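Maleylacetate reductase (Agrobacterium tumefaciens, PDB 3HL0) probably catalyses the NADH-dependent reduction of maleylacetate to 3-oxoadipate, a step in the breakdown of gamma-resorcylate, as a member of the iron-containing alcohol dehydrogenase family. Local coordinates at residues E125-I129 and G229-G233; Y153-T158 and L222-W226; L239-L243 and T266-V270; T246-L251 and M319-A323. All coordinates share one frame; numbering follows the deposited sequence. Where two conformers were deposited one is given.

Interaction 1: residues E125-I129 and G229-G233. With NAD (nicotinamide-adenine-dinucleotide), chain D.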
loop_
_atom_site.group_PDB
_atom_site.type_symbol
_atom_site.label_atom_id
_atom_site.label_comp_id
_atom_site.label_asym_id
_atom_site.label_seq_id
_atom_site.Cartn_x
_atom_site.Cartn_y
_atom_site.Cartn_z
ATOM N N GLU A 125 -18.718 -0.620 3.279
ATOM C CA GLU A 125 -19.578 -0.195 4.405
ATOM C C GLU A 125 -21.079 -0.513 4.239
ATOM O O GLU A 125 -21.820 -0.548 5.252
ATOM C CB GLU A 125 -19.381 1.276 4.719
ATOM C CG GLU A 125 -19.791 2.173 3.549
ATOM C CD GLU A 125 -18.665 2.470 2.536
ATOM O OE1 GLU A 125 -17.617 1.785 2.502
ATOM O OE2 GLU A 125 -18.862 3.421 1.749
ATOM N N VAL A 126 -21.525 -0.704 2.986
ATOM C CA VAL A 126 -22.937 -1.046 2.731
ATOM C C VAL A 126 -23.098 -2.364 1.981
ATOM O O VAL A 126 -24.087 -2.589 1.253
ATOM C CB VAL A 126 -23.716 0.092 1.993
ATOM C CG1 VAL A 126 -23.981 1.287 2.952
ATOM C CG2 VAL A 126 -22.943 0.520 0.745
ATOM N N THR A 127 -22.153 -3.275 2.206
ATOM C CA THR A 127 -22.315 -4.616 1.667
ATOM C C THR A 127 -22.239 -5.671 2.767
ATOM O O THR A 127 -21.611 -5.455 3.819
ATOM C CB THR A 127 -21.236 -5.009 0.598
ATOM O OG1 THR A 127 -20.074 -5.521 1.272
ATOM C CG2 THR A 127 -20.903 -3.874 -0.329
ATOM N N PRO A 128 -22.863 -6.836 2.540
ATOM C CA PRO A 128 -22.794 -7.905 3.531
ATOM C C PRO A 128 -21.637 -8.888 3.232
ATOM O O PRO A 128 -21.644 -10.016 3.739
ATOM C CB PRO A 128 -24.155 -8.595 3.381
ATOM C CG PRO A 128 -24.390 -8.528 1.888
ATOM C CD PRO A 128 -23.861 -7.133 1.491
ATOM N N ILE A 129 -20.654 -8.442 2.434
ATOM C CA ILE A 129 -19.588 -9.334 1.953
ATOM C C ILE A 129 -18.316 -9.168 2.786
ATOM O O ILE A 129 -17.940 -8.034 3.125
ATOM C CB ILE A 129 -19.276 -8.996 0.476
ATOM C CG1 ILE A 129 -20.562 -9.038 -0.374
ATOM C CG2 ILE A 129 -18.248 -9.936 -0.094
ATOM C CD1 ILE A 129 -20.400 -8.273 -1.747
ATOM N N GLY A 229 -21.539 1.391 -3.713
ATOM C CA GLY A 229 -21.457 0.304 -2.749
ATOM C C GLY A 229 -22.797 -0.333 -2.478
ATOM O O GLY A 229 -22.871 -1.541 -2.246
ATOM N N THR A 230 -23.848 0.467 -2.503
ATOM C CA THR A 230 -25.187 -0.036 -2.191
ATOM C C THR A 230 -25.565 -1.072 -3.241
ATOM O O THR A 230 -26.086 -2.137 -2.900
ATOM C CB THR A 230 -26.199 1.089 -2.109
ATOM O OG1 THR A 230 -25.810 1.980 -1.040
ATOM C CG2 THR A 230 -27.607 0.540 -1.817
ATOM N N VAL A 231 -25.264 -0.790 -4.499
ATOM C CA VAL A 231 -25.649 -1.788 -5.505
ATOM C C VAL A 231 -24.737 -3.011 -5.511
ATOM O O VAL A 231 -25.223 -4.118 -5.774
ATOM C CB VAL A 231 -25.844 -1.176 -6.909
ATOM C CG1 VAL A 231 -26.876 -0.039 -6.827
ATOM C CG2 VAL A 231 -24.499 -0.646 -7.499
ATOM N N LEU A 232 -23.466 -2.842 -5.132
ATOM C CA LEU A 232 -22.588 -4.020 -4.857
ATOM C C LEU A 232 -23.230 -4.906 -3.789
ATOM O O LEU A 232 -23.148 -6.166 -3.851
ATOM C CB LEU A 232 -21.207 -3.564 -4.368
ATOM C CG LEU A 232 -20.275 -4.700 -3.927
ATOM C CD1 LEU A 232 -19.986 -5.723 -5.051
ATOM C CD2 LEU A 232 -18.942 -4.093 -3.426
ATOM N N GLY A 233 -23.851 -4.258 -2.797
ATOM C CA GLY A 233 -24.517 -4.979 -1.720
ATOM C C GLY A 233 -25.760 -5.716 -2.155
ATOM O O GLY A 233 -26.036 -6.771 -1.583
HETATM P PA NAD D . -7.477 0.175 1.942
HETATM O O1A NAD D . -8.565 0.154 2.959
HETATM O O2A NAD D . -6.646 -1.040 1.785
HETATM O O5B NAD D . -6.639 1.518 2.133
HETATM C C5B NAD D . -5.376 1.638 1.468
HETATM C C4B NAD D . -4.519 2.591 2.288
HETATM O O4B NAD D . -5.076 3.902 2.203
HETATM C C3B NAD D . -4.471 2.192 3.775
HETATM O O3B NAD D . -3.140 2.294 4.314
HETATM C C2B NAD D . -5.396 3.211 4.400
HETATM O O2B NAD D . -5.090 3.488 5.751
HETATM C C1B NAD D . -5.196 4.446 3.510
HETATM N N9A NAD D . -6.345 5.383 3.540
HETATM C C8A NAD D . -7.678 5.075 3.342
HETATM N N7A NAD D . -8.407 6.210 3.441
HETATM C C5A NAD D . -7.569 7.257 3.719
HETATM C C6A NAD D . -7.793 8.617 3.930
HETATM N N6A NAD D . -8.949 9.254 3.610
HETATM N N1A NAD D . -6.668 9.393 4.211
HETATM C C2A NAD D . -5.406 8.843 4.248
HETATM N N3A NAD D . -5.180 7.508 4.032
HETATM C C4A NAD D . -6.269 6.727 3.771
HETATM O O3 NAD D . -8.086 0.402 0.442
HETATM P PN NAD D . -9.576 0.146 -0.147
HETATM O O1N NAD D . -9.389 0.131 -1.628
HETATM O O2N NAD D . -10.432 1.148 0.484
HETATM O O5D NAD D . -9.992 -1.325 0.325
HETATM C C5D NAD D . -9.489 -2.497 -0.311
HETATM C C4D NAD D . -9.929 -3.689 0.538
HETATM O O4D NAD D . -11.339 -3.624 0.695
HETATM C C3D NAD D . -9.636 -4.990 -0.198
HETATM O O3D NAD D . -9.337 -5.990 0.789
HETATM C C2D NAD D . -10.947 -5.287 -0.888
HETATM O O2D NAD D . -11.143 -6.661 -1.225
HETATM C C1D NAD D . -11.939 -4.792 0.147
HETATM N N1N NAD D . -13.246 -4.460 -0.406
HETATM C C2N NAD D . -14.309 -5.159 0.081
HETATM C C3N NAD D . -15.568 -4.884 -0.409
HETATM C C7N NAD D . -16.644 -5.674 0.215
HETATM O O7N NAD D . -17.878 -5.343 -0.199
HETATM N N7N NAD D . -16.385 -6.650 1.120
HETATM C C4N NAD D . -15.813 -3.853 -1.382
HETATM C C5N NAD D . -14.707 -3.154 -1.869
HETATM C C6N NAD D . -13.429 -3.473 -1.377
#
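This is a loop-on-helix contact across the cleft of the iron-containing alcohol dehydrogenase fold: the NAD-binding loop 125-129, between the parallel sheet of the nucleotide-binding part and strand 129-134, lies on helix 215-234 of the helical C-terminal part. The approach is close because the helix offers glycines at two successive turns. Val126 CG2 rests on the backbone at Gly229 C, 3.3 Å away, and the CA atoms of Thr127 and Gly233 come within 4.1 Å, a spacing that leaves little room for a side chain. Pro128 CD extends the same seam over Gly233 O.

Thr127 serves protein and cofactor together. With chi1 at 86°, CG2 packs between the helix, where it meets Leu232 CD2 (3.7 Å) and Gly229 O, and the carboxamide oxygen O7N of NAD, while OG1 makes the hydrogen bond. The hydroxyl donates to O7N over 2.6 Å and accepts from Ile129 N at 3.2 Å, which closes an ST turn. Ile129 CD1 meets Leu232 CG from the other end of the loop. The carboxamide is thus gripped at both of its polar atoms, for its N7N donates to Ile129 O at 2.9 Å with an N-H...O angle of 148°.

Interaction 2: residues Y153-T158 and L222-W226; sequences YDAELT and LYGAW
A chi1 of -78° sets the Tyr153 ring anti to its own carbonyl carbon and carries it out over helix 215-234, where Leu222 and Trp226, one turn apart, both hold CG anti to the backbone N and so extend to meet it. The ring spans the two residues. Its CD1 touches Leu222 CG at 3.6 Å, with Leu222 CD1 equally near, whereas its far end lies against Trp226, CZ being 3.5 Å from Trp226 CB. The two aromatic groups make an oblique pair, their planes inclined at 57° and the centroids of the tyrosine ring and the five-membered indole ring 5.2 Å apart. The phenol oxygen passes 3.4 Å from Trp226 CB, but its hydrogen bond is made to Glu125 OE2, so a polar tether secures the end of this otherwise apolar side chain.

Leu222 uses its second branch on the turn that follows the strand: CD2 lies 3.8 Å from Ala155 CA. That turn is braced from within. Asp154 OD1 accepts from Glu156 N, forming an Asx turn, and Ala155 O receives both Thr158 N and Thr158 OG1, the hydroxyl on a lone pair in the carbonyl plane at 2.7 Å. The turn after strand 150-153 of the parallel sheet thus packs on helix 215-234 where the nucleotide-binding and helical parts of the iron-containing alcohol dehydrogenase fold meet, with Leu157 in the NAD pocket.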
loop_
_atom_site.group_PDB
_atom_site.type_symbol
_atom_site.label_atom_id
_atom_site.label_comp_id
_atom_site.label_asym_id
_atom_site.label_seq_id
_atom_site.Cartn_x
_atom_site.Cartn_y
_atom_site.Cartn_z
ATOM N N TYR A 153 -20.900 9.139 6.802
ATOM C CA TYR A 153 -20.116 9.670 5.694
ATOM C C TYR A 153 -19.769 11.130 5.954
ATOM O O TYR A 153 -20.650 12.021 5.952
ATOM C CB TYR A 153 -20.911 9.615 4.387
ATOM C CG TYR A 153 -20.982 8.247 3.745
ATOM C CD1 TYR A 153 -19.832 7.654 3.208
ATOM C CD2 TYR A 153 -22.203 7.574 3.633
ATOM C CE1 TYR A 153 -19.901 6.389 2.567
ATOM C CE2 TYR A 153 -22.286 6.357 3.027
ATOM C CZ TYR A 153 -21.150 5.762 2.481
ATOM O OH TYR A 153 -21.261 4.552 1.882
ATOM N N ASP A 154 -18.472 11.368 6.152
ATOM C CA ASP A 154 -17.983 12.712 6.454
ATOM C C ASP A 154 -16.918 13.099 5.427
ATOM O O ASP A 154 -15.771 12.661 5.552
ATOM C CB ASP A 154 -17.401 12.740 7.863
ATOM C CG ASP A 154 -16.886 14.131 8.269
ATOM O OD1 ASP A 154 -16.798 15.034 7.419
ATOM O OD2 ASP A 154 -16.659 14.323 9.486
ATOM N N ALA A 155 -17.315 13.858 4.409
ATOM C CA ALA A 155 -16.388 14.110 3.287
ATOM C C ALA A 155 -15.115 14.851 3.765
ATOM O O ALA A 155 -14.080 14.778 3.100
ATOM C CB ALA A 155 -17.064 14.859 2.195
ATOM N N GLU A 156 -15.153 15.511 4.925
ATOM C CA GLU A 156 -13.917 16.168 5.436
ATOM C C GLU A 156 -12.778 15.159 5.645
ATOM O O GLU A 156 -11.588 15.520 5.511
ATOM C CB GLU A 156 -14.205 16.988 6.704
ATOM C CG GLU A 156 -15.108 18.174 6.408
ATOM C CD GLU A 156 -15.508 19.007 7.643
ATOM O OE1 GLU A 156 -15.191 18.643 8.798
ATOM O OE2 GLU A 156 -16.161 20.040 7.421
ATOM N N LEU A 157 -13.127 13.906 5.979
ATOM C CA LEU A 157 -12.169 12.859 6.268
ATOM C C LEU A 157 -11.516 12.298 4.987
ATOM O O LEU A 157 -10.547 11.560 5.058
ATOM C CB LEU A 157 -12.834 11.729 7.042
ATOM C CG LEU A 157 -13.496 12.195 8.334
ATOM C CD1 LEU A 157 -13.845 10.940 9.100
ATOM C CD2 LEU A 157 -12.595 13.115 9.152
ATOM N N THR A 158 -12.054 12.691 3.847
ATOM C CA THR A 158 -11.493 12.296 2.560
ATOM C C THR A 158 -10.628 13.343 1.902
ATOM O O THR A 158 -10.021 13.071 0.867
ATOM C CB THR A 158 -12.572 11.858 1.554
ATOM O OG1 THR A 158 -13.381 12.966 1.197
ATOM C CG2 THR A 158 -13.414 10.685 2.107
ATOM N N LEU A 222 -17.957 11.030 -2.592
ATOM C CA LEU A 222 -18.344 10.139 -1.518
ATOM C C LEU A 222 -19.820 9.672 -1.654
ATOM O O LEU A 222 -20.149 8.519 -1.393
ATOM C CB LEU A 222 -18.085 10.839 -0.189
ATOM C CG LEU A 222 -18.111 9.933 1.023
ATOM C CD1 LEU A 222 -17.145 8.697 0.992
ATOM C CD2 LEU A 222 -17.781 10.763 2.260
ATOM N N TYR A 223 -20.691 10.609 -2.036
ATOM C CA TYR A 223 -22.073 10.278 -2.341
ATOM C C TYR A 223 -22.114 9.216 -3.452
ATOM O O TYR A 223 -22.858 8.231 -3.329
ATOM C CB TYR A 223 -22.745 11.552 -2.797
ATOM C CG TYR A 223 -24.038 11.413 -3.572
ATOM C CD1 TYR A 223 -25.208 11.011 -2.918
ATOM C CD2 TYR A 223 -24.076 11.699 -4.927
ATOM C CE1 TYR A 223 -26.413 10.897 -3.645
ATOM C CE2 TYR A 223 -25.262 11.610 -5.664
ATOM C CZ TYR A 223 -26.422 11.210 -4.988
ATOM O OH TYR A 223 -27.600 11.140 -5.685
ATOM N N GLY A 224 -21.327 9.402 -4.511
ATOM C CA GLY A 224 -21.297 8.400 -5.585
ATOM C C GLY A 224 -20.834 7.061 -5.027
ATOM O O GLY A 224 -21.394 6.004 -5.383
ATOM N N ALA A 225 -19.810 7.066 -4.175
ATOM C CA ALA A 225 -19.286 5.821 -3.609
ATOM C C ALA A 225 -20.317 5.050 -2.792
ATOM O O ALA A 225 -20.428 3.814 -2.835
ATOM C CB ALA A 225 -18.004 6.124 -2.771
ATOM N N TRP A 226 -21.132 5.805 -2.065
ATOM C CA TRP A 226 -22.242 5.211 -1.322
ATOM C C TRP A 226 -23.242 4.512 -2.230
ATOM O O TRP A 226 -23.603 3.348 -1.973
ATOM C CB TRP A 226 -22.918 6.317 -0.494
ATOM C CG TRP A 226 -24.244 5.909 0.076
ATOM C CD1 TRP A 226 -24.528 4.793 0.812
ATOM C CD2 TRP A 226 -25.463 6.660 -0.039
ATOM N NE1 TRP A 226 -25.895 4.815 1.173
ATOM C CE2 TRP A 226 -26.458 5.953 0.663
ATOM C CE3 TRP A 226 -25.790 7.871 -0.656
ATOM C CZ2 TRP A 226 -27.775 6.443 0.759
ATOM C CZ3 TRP A 226 -27.101 8.345 -0.578
ATOM C CH2 TRP A 226 -28.065 7.620 0.113
#

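Interaction 3: residues L239-L243 and T266-V270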
loop_
_atom_site.group_PDB
_atom_site.type_symbol
_atom_site.label_atom_id
_atom_site.label_comp_id
_atom_site.label_asym_id
_atom_site.label_seq_id
_atom_site.Cartn_x
_atom_site.Cartn_y
_atom_site.Cartn_z
ATOM N N LEU A 239 -18.349 -10.861 -14.457
ATOM C CA LEU A 239 -16.982 -11.014 -14.938
ATOM C C LEU A 239 -15.986 -10.033 -14.289
ATOM O O LEU A 239 -14.884 -10.418 -13.881
ATOM C CB LEU A 239 -16.966 -10.829 -16.456
ATOM C CG LEU A 239 -15.585 -10.666 -17.095
ATOM C CD1 LEU A 239 -14.767 -11.937 -16.910
ATOM C CD2 LEU A 239 -15.747 -10.286 -18.578
ATOM N N HIS A 240 -16.363 -8.764 -14.212
ATOM C CA HIS A 240 -15.365 -7.823 -13.719
ATOM C C HIS A 240 -14.913 -8.153 -12.316
ATOM O O HIS A 240 -13.705 -8.222 -12.048
ATOM C CB HIS A 240 -15.847 -6.372 -13.816
ATOM C CG HIS A 240 -14.861 -5.417 -13.203
ATOM N ND1 HIS A 240 -13.745 -4.952 -13.873
ATOM C CD2 HIS A 240 -14.767 -4.963 -11.935
ATOM C CE1 HIS A 240 -13.031 -4.202 -13.045
ATOM N NE2 HIS A 240 -13.628 -4.201 -11.857
ATOM N N HIS A 241 -15.863 -8.309 -11.404
ATOM C CA HIS A 241 -15.440 -8.534 -9.999
ATOM C C HIS A 241 -14.809 -9.931 -9.843
ATOM O O HIS A 241 -13.881 -10.076 -9.061
ATOM C CB HIS A 241 -16.619 -8.286 -9.031
ATOM C CG HIS A 241 -17.044 -6.844 -8.963
ATOM N ND1 HIS A 241 -17.735 -6.228 -9.986
ATOM C CD2 HIS A 241 -16.875 -5.908 -7.998
ATOM C CE1 HIS A 241 -17.965 -4.962 -9.654
ATOM N NE2 HIS A 241 -17.440 -4.736 -8.458
ATOM N N LYS A 242 -15.310 -10.932 -10.562
ATOM C CA LYS A 242 -14.706 -12.290 -10.489
ATOM C C LYS A 242 -13.263 -12.286 -10.970
ATOM O O LYS A 242 -12.378 -12.822 -10.290
ATOM C CB LYS A 242 -15.541 -13.275 -11.278
ATOM C CG LYS A 242 -16.929 -13.506 -10.636
ATOM C CD LYS A 242 -16.854 -14.485 -9.468
ATOM C CE LYS A 242 -18.214 -15.088 -9.155
ATOM N NZ LYS A 242 -19.097 -14.111 -8.433
ATOM N N LEU A 243 -13.019 -11.625 -12.095
ATOM C CA LEU A 243 -11.667 -11.574 -12.658
ATOM C C LEU A 243 -10.731 -10.799 -11.745
ATOM O O LEU A 243 -9.576 -11.204 -11.577
ATOM C CB LEU A 243 -11.686 -11.026 -14.081
ATOM C CG LEU A 243 -10.372 -11.035 -14.863
ATOM C CD1 LEU A 243 -9.933 -12.528 -14.982
ATOM C CD2 LEU A 243 -10.599 -10.411 -16.229
ATOM N N THR A 266 -13.308 -5.377 -19.186
ATOM C CA THR A 266 -14.370 -6.282 -18.748
ATOM C C THR A 266 -15.708 -5.700 -19.206
ATOM O O THR A 266 -16.588 -6.462 -19.670
ATOM C CB THR A 266 -14.341 -6.502 -17.220
ATOM O OG1 THR A 266 -14.393 -5.222 -16.571
ATOM C CG2 THR A 266 -13.041 -7.246 -16.842
ATOM N N ILE A 267 -15.857 -4.384 -19.109
ATOM C CA ILE A 267 -17.105 -3.774 -19.625
ATOM C C ILE A 267 -17.198 -3.918 -21.133
ATOM O O ILE A 267 -18.259 -4.321 -21.623
ATOM C CB ILE A 267 -17.211 -2.320 -19.170
ATOM C CG1 ILE A 267 -17.348 -2.279 -17.648
ATOM C CG2 ILE A 267 -18.411 -1.631 -19.830
ATOM C CD1 ILE A 267 -18.530 -3.075 -17.063
ATOM N N ALA A 268 -16.102 -3.683 -21.876
ATOM C CA ALA A 268 -16.131 -3.934 -23.325
ATOM C C ALA A 268 -16.513 -5.365 -23.683
ATOM O O ALA A 268 -17.224 -5.573 -24.708
ATOM C CB ALA A 268 -14.773 -3.571 -23.985
ATOM N N TYR A 269 -16.060 -6.345 -22.908
ATOM C CA TYR A 269 -16.393 -7.761 -23.167
ATOM C C TYR A 269 -17.917 -7.923 -23.072
ATOM O O TYR A 269 -18.535 -8.479 -23.992
ATOM C CB TYR A 269 -15.745 -8.646 -22.127
ATOM C CG TYR A 269 -15.918 -10.139 -22.286
ATOM C CD1 TYR A 269 -14.893 -10.903 -22.879
ATOM C CD2 TYR A 269 -17.027 -10.804 -21.751
ATOM C CE1 TYR A 269 -14.992 -12.319 -22.968
ATOM C CE2 TYR A 269 -17.155 -12.221 -21.846
ATOM C CZ TYR A 269 -16.120 -12.961 -22.465
ATOM O OH TYR A 269 -16.203 -14.335 -22.596
ATOM N N VAL A 270 -18.528 -7.389 -22.000
ATOM C CA VAL A 270 -19.979 -7.571 -21.797
ATOM C C VAL A 270 -20.797 -6.717 -22.757
ATOM O O VAL A 270 -21.884 -7.128 -23.170
ATOM C CB VAL A 270 -20.377 -7.307 -20.313
ATOM C CG1 VAL A 270 -21.903 -7.483 -20.085
ATOM C CG2 VAL A 270 -19.555 -8.293 -19.456
#
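Two consecutive helices of the all-helical C-terminal part of the iron-containing alcohol dehydrogenase fold, 239-251 and 255-271, form a helical hairpin here, and this contact joins the start of the first to the later turns of the second. Their local axes approach to 10.1 Å, with N-to-C directions 140° apart, so the pair is antiparallel but strongly splayed. The backbones come nearest at His240 and Thr266.

Those two residues make the polar link. His240 ND1 and Thr266 OG1 are hydrogen-bonded at 2.8 Å, and either may be the donor. The hydroxyl reaches the imidazole at its edge, near the ring plane. A chi1 of 55° places Thr266 OG1 between its backbone N and carbonyl carbon, turned to the histidine, and leaves CG2 packed between His240 and Leu243, 4.0 Å from Leu243 CD2. His240 is also held by its backbone N, bonded to Glu179 of helix 163-180, and its ring meets that of His259.

Among the apolar contacts Leu239 does most of the touching. Helix 336-348 closes this region, its Ile339 touching both Leu239 and Tyr269, while the phenol oxygen of Tyr269 bonds to Pro333 O and Glu335 N. The leucine and tyrosine side chains run nearly perpendicular to each other. Leu239 CD2 enters obliquely at the inner end of the tyrosine ring, 3.5 Å from Tyr269 CD2 and 3.7 Å from Tyr269 CG.

Interaction 4: residues T246-L251 and M319-A323; sequences TLGGSL and MAELA
Thr246 begins the contact with its methyl group, CG2 packing 3.7 Å from Leu322 CB. Its chi1 of -65° points CG2 to helix 316-323 and sets OG1 beside the backbone N, where the hydroxyl bonds to Lys242 O in the preceding turn of its own helix. Leu247 follows on the interior side: CD1 lies 3.8 Å from Met319 CG, and Leu306 adjoins the same leucine.

At this point the local helix axes, crossing at 122°, come within 10.4 Å, and one knob from helix 316-323 sits in a hole of helix 239-251. Met319, present as selenomethionine, is that knob, ringed by Thr246, Leu247, Ser250 and Leu251, an element of helix-helix packing in the all-helical C-terminal part, away from the cofactor site. Bends at chi2 and chi3 fold the chain so that its selenium and terminal methyl settle over one turn of helix 239-251.

Ser250, one turn beyond Thr246, presents CB to that folded end, 3.8 Å from Met319 SE and as far from Met319 CE. Leu251 completes the hole, its side chain running alongside that of Met319 in the opposite direction, with CD1 4.1 Å from Met319 CG. Leu343 of helix 336-348 also touches Met319.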
loop_
_atom_site.group_PDB
_atom_site.type_symbol
_atom_site.label_atom_id
_atom_site.label_comp_id
_atom_site.label_asym_id
_atom_site.label_seq_id
_atom_site.Cartn_x
_atom_site.Cartn_y
_atom_site.Cartn_z
ATOM N N THR A 246 -9.797 -13.102 -8.962
ATOM C CA THR A 246 -8.859 -14.153 -9.429
ATOM C C THR A 246 -7.453 -13.603 -9.559
ATOM O O THR A 246 -6.493 -14.173 -9.029
ATOM C CB THR A 246 -9.283 -14.707 -10.793
ATOM O OG1 THR A 246 -10.533 -15.355 -10.618
ATOM C CG2 THR A 246 -8.245 -15.661 -11.341
ATOM N N LEU A 247 -7.297 -12.502 -10.279
ATOM C CA LEU A 247 -5.954 -11.933 -10.453
ATOM C C LEU A 247 -5.390 -11.413 -9.158
ATOM O O LEU A 247 -4.193 -11.587 -8.854
ATOM C CB LEU A 247 -6.024 -10.761 -11.445
ATOM C CG LEU A 247 -5.631 -10.990 -12.889
ATOM C CD1 LEU A 247 -6.427 -12.114 -13.547
ATOM C CD2 LEU A 247 -5.796 -9.674 -13.648
ATOM N N GLY A 248 -6.239 -10.729 -8.401
ATOM C CA GLY A 248 -5.849 -10.145 -7.127
ATOM C C GLY A 248 -5.338 -11.194 -6.184
ATOM O O GLY A 248 -4.254 -11.044 -5.596
ATOM N N GLY A 249 -6.085 -12.277 -6.057
ATOM C CA GLY A 249 -5.744 -13.378 -5.192
ATOM C C GLY A 249 -4.545 -14.218 -5.588
ATOM O O GLY A 249 -3.772 -14.622 -4.714
ATOM N N SER A 250 -4.383 -14.478 -6.888
ATOM C CA SER A 250 -3.349 -15.385 -7.398
ATOM C C SER A 250 -2.016 -14.693 -7.588
ATOM O O SER A 250 -0.951 -15.334 -7.507
ATOM C CB SER A 250 -3.766 -15.960 -8.748
ATOM O OG SER A 250 -4.860 -16.829 -8.590
ATOM N N LEU A 251 -2.070 -13.396 -7.887
ATOM C CA LEU A 251 -0.841 -12.619 -8.149
ATOM C C LEU A 251 -0.537 -11.539 -7.112
ATOM O O LEU A 251 0.452 -10.818 -7.271
ATOM C CB LEU A 251 -0.896 -11.978 -9.550
ATOM C CG LEU A 251 -1.109 -12.941 -10.727
ATOM C CD1 LEU A 251 -1.142 -12.218 -12.079
ATOM C CD2 LEU A 251 0.007 -14.017 -10.751
HETATM N N MSE A 319 -3.781 -17.412 -15.775
HETATM C CA MSE A 319 -4.918 -16.617 -15.336
HETATM C C MSE A 319 -6.165 -16.882 -16.171
HETATM O O MSE A 319 -7.243 -16.949 -15.616
HETATM C CB MSE A 319 -4.587 -15.113 -15.353
HETATM C CG MSE A 319 -3.655 -14.663 -14.225
HETATM SE SE MSE A 319 -4.065 -15.235 -12.438
HETATM C CE MSE A 319 -2.921 -16.833 -12.399
ATOM N N ALA A 320 -6.004 -17.051 -17.479
ATOM C CA ALA A 320 -7.175 -17.334 -18.322
ATOM C C ALA A 320 -7.776 -18.693 -17.901
ATOM O O ALA A 320 -8.999 -18.860 -17.891
ATOM C CB ALA A 320 -6.784 -17.345 -19.781
ATOM N N GLU A 321 -6.912 -19.651 -17.523
ATOM C CA GLU A 321 -7.392 -20.945 -16.995
ATOM C C GLU A 321 -8.153 -20.810 -15.673
ATOM O O GLU A 321 -9.250 -21.337 -15.552
ATOM C CB GLU A 321 -6.239 -21.950 -16.889
ATOM C CG GLU A 321 -6.624 -23.355 -16.345
ATOM C CD GLU A 321 -7.704 -24.087 -17.160
ATOM O OE1 GLU A 321 -7.719 -23.972 -18.412
ATOM O OE2 GLU A 321 -8.526 -24.806 -16.527
ATOM N N LEU A 322 -7.597 -20.091 -14.701
ATOM C CA LEU A 322 -8.252 -19.907 -13.415
ATOM C C LEU A 322 -9.561 -19.159 -13.581
ATOM O O LEU A 322 -10.543 -19.453 -12.902
ATOM C CB LEU A 322 -7.348 -19.124 -12.450
ATOM C CG LEU A 322 -6.428 -19.754 -11.425
ATOM C CD1 LEU A 322 -6.045 -18.662 -10.438
ATOM C CD2 LEU A 322 -7.101 -20.914 -10.676
ATOM N N ALA A 323 -9.576 -18.192 -14.493
ATOM C CA ALA A 323 -10.770 -17.374 -14.700
ATOM C C ALA A 323 -11.912 -18.156 -15.312
ATOM O O ALA A 323 -13.067 -17.719 -15.278
ATOM C CB ALA A 323 -10.419 -16.158 -15.588
#

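Overall arrangement
From the N terminus, loop 125-129 waits about a hundred residues for its partner on helix 215-234, and within that long loop interaction 2 closes a shorter one, from the end of strand 150-153 to the same helix. Both tie the nucleotide-binding sheet region to the C-terminal helices, and they meet through Glu125 and Tyr153. Interactions 3 and 4 come later, wholly among helices, and share helix 239-251. Interaction 3 opens at 239-243 and interaction 4 at 246-251; the first closes at 266-270, the second at 319-323, so their segments alternate and the loops cross. Leu243 CD1 touches Ala323 CB at 3.7 Å. Interaction 1 reaches interaction 3 through Leu232 and His241, whereas interactions 2 and 4 stand 31 Å apart between centres.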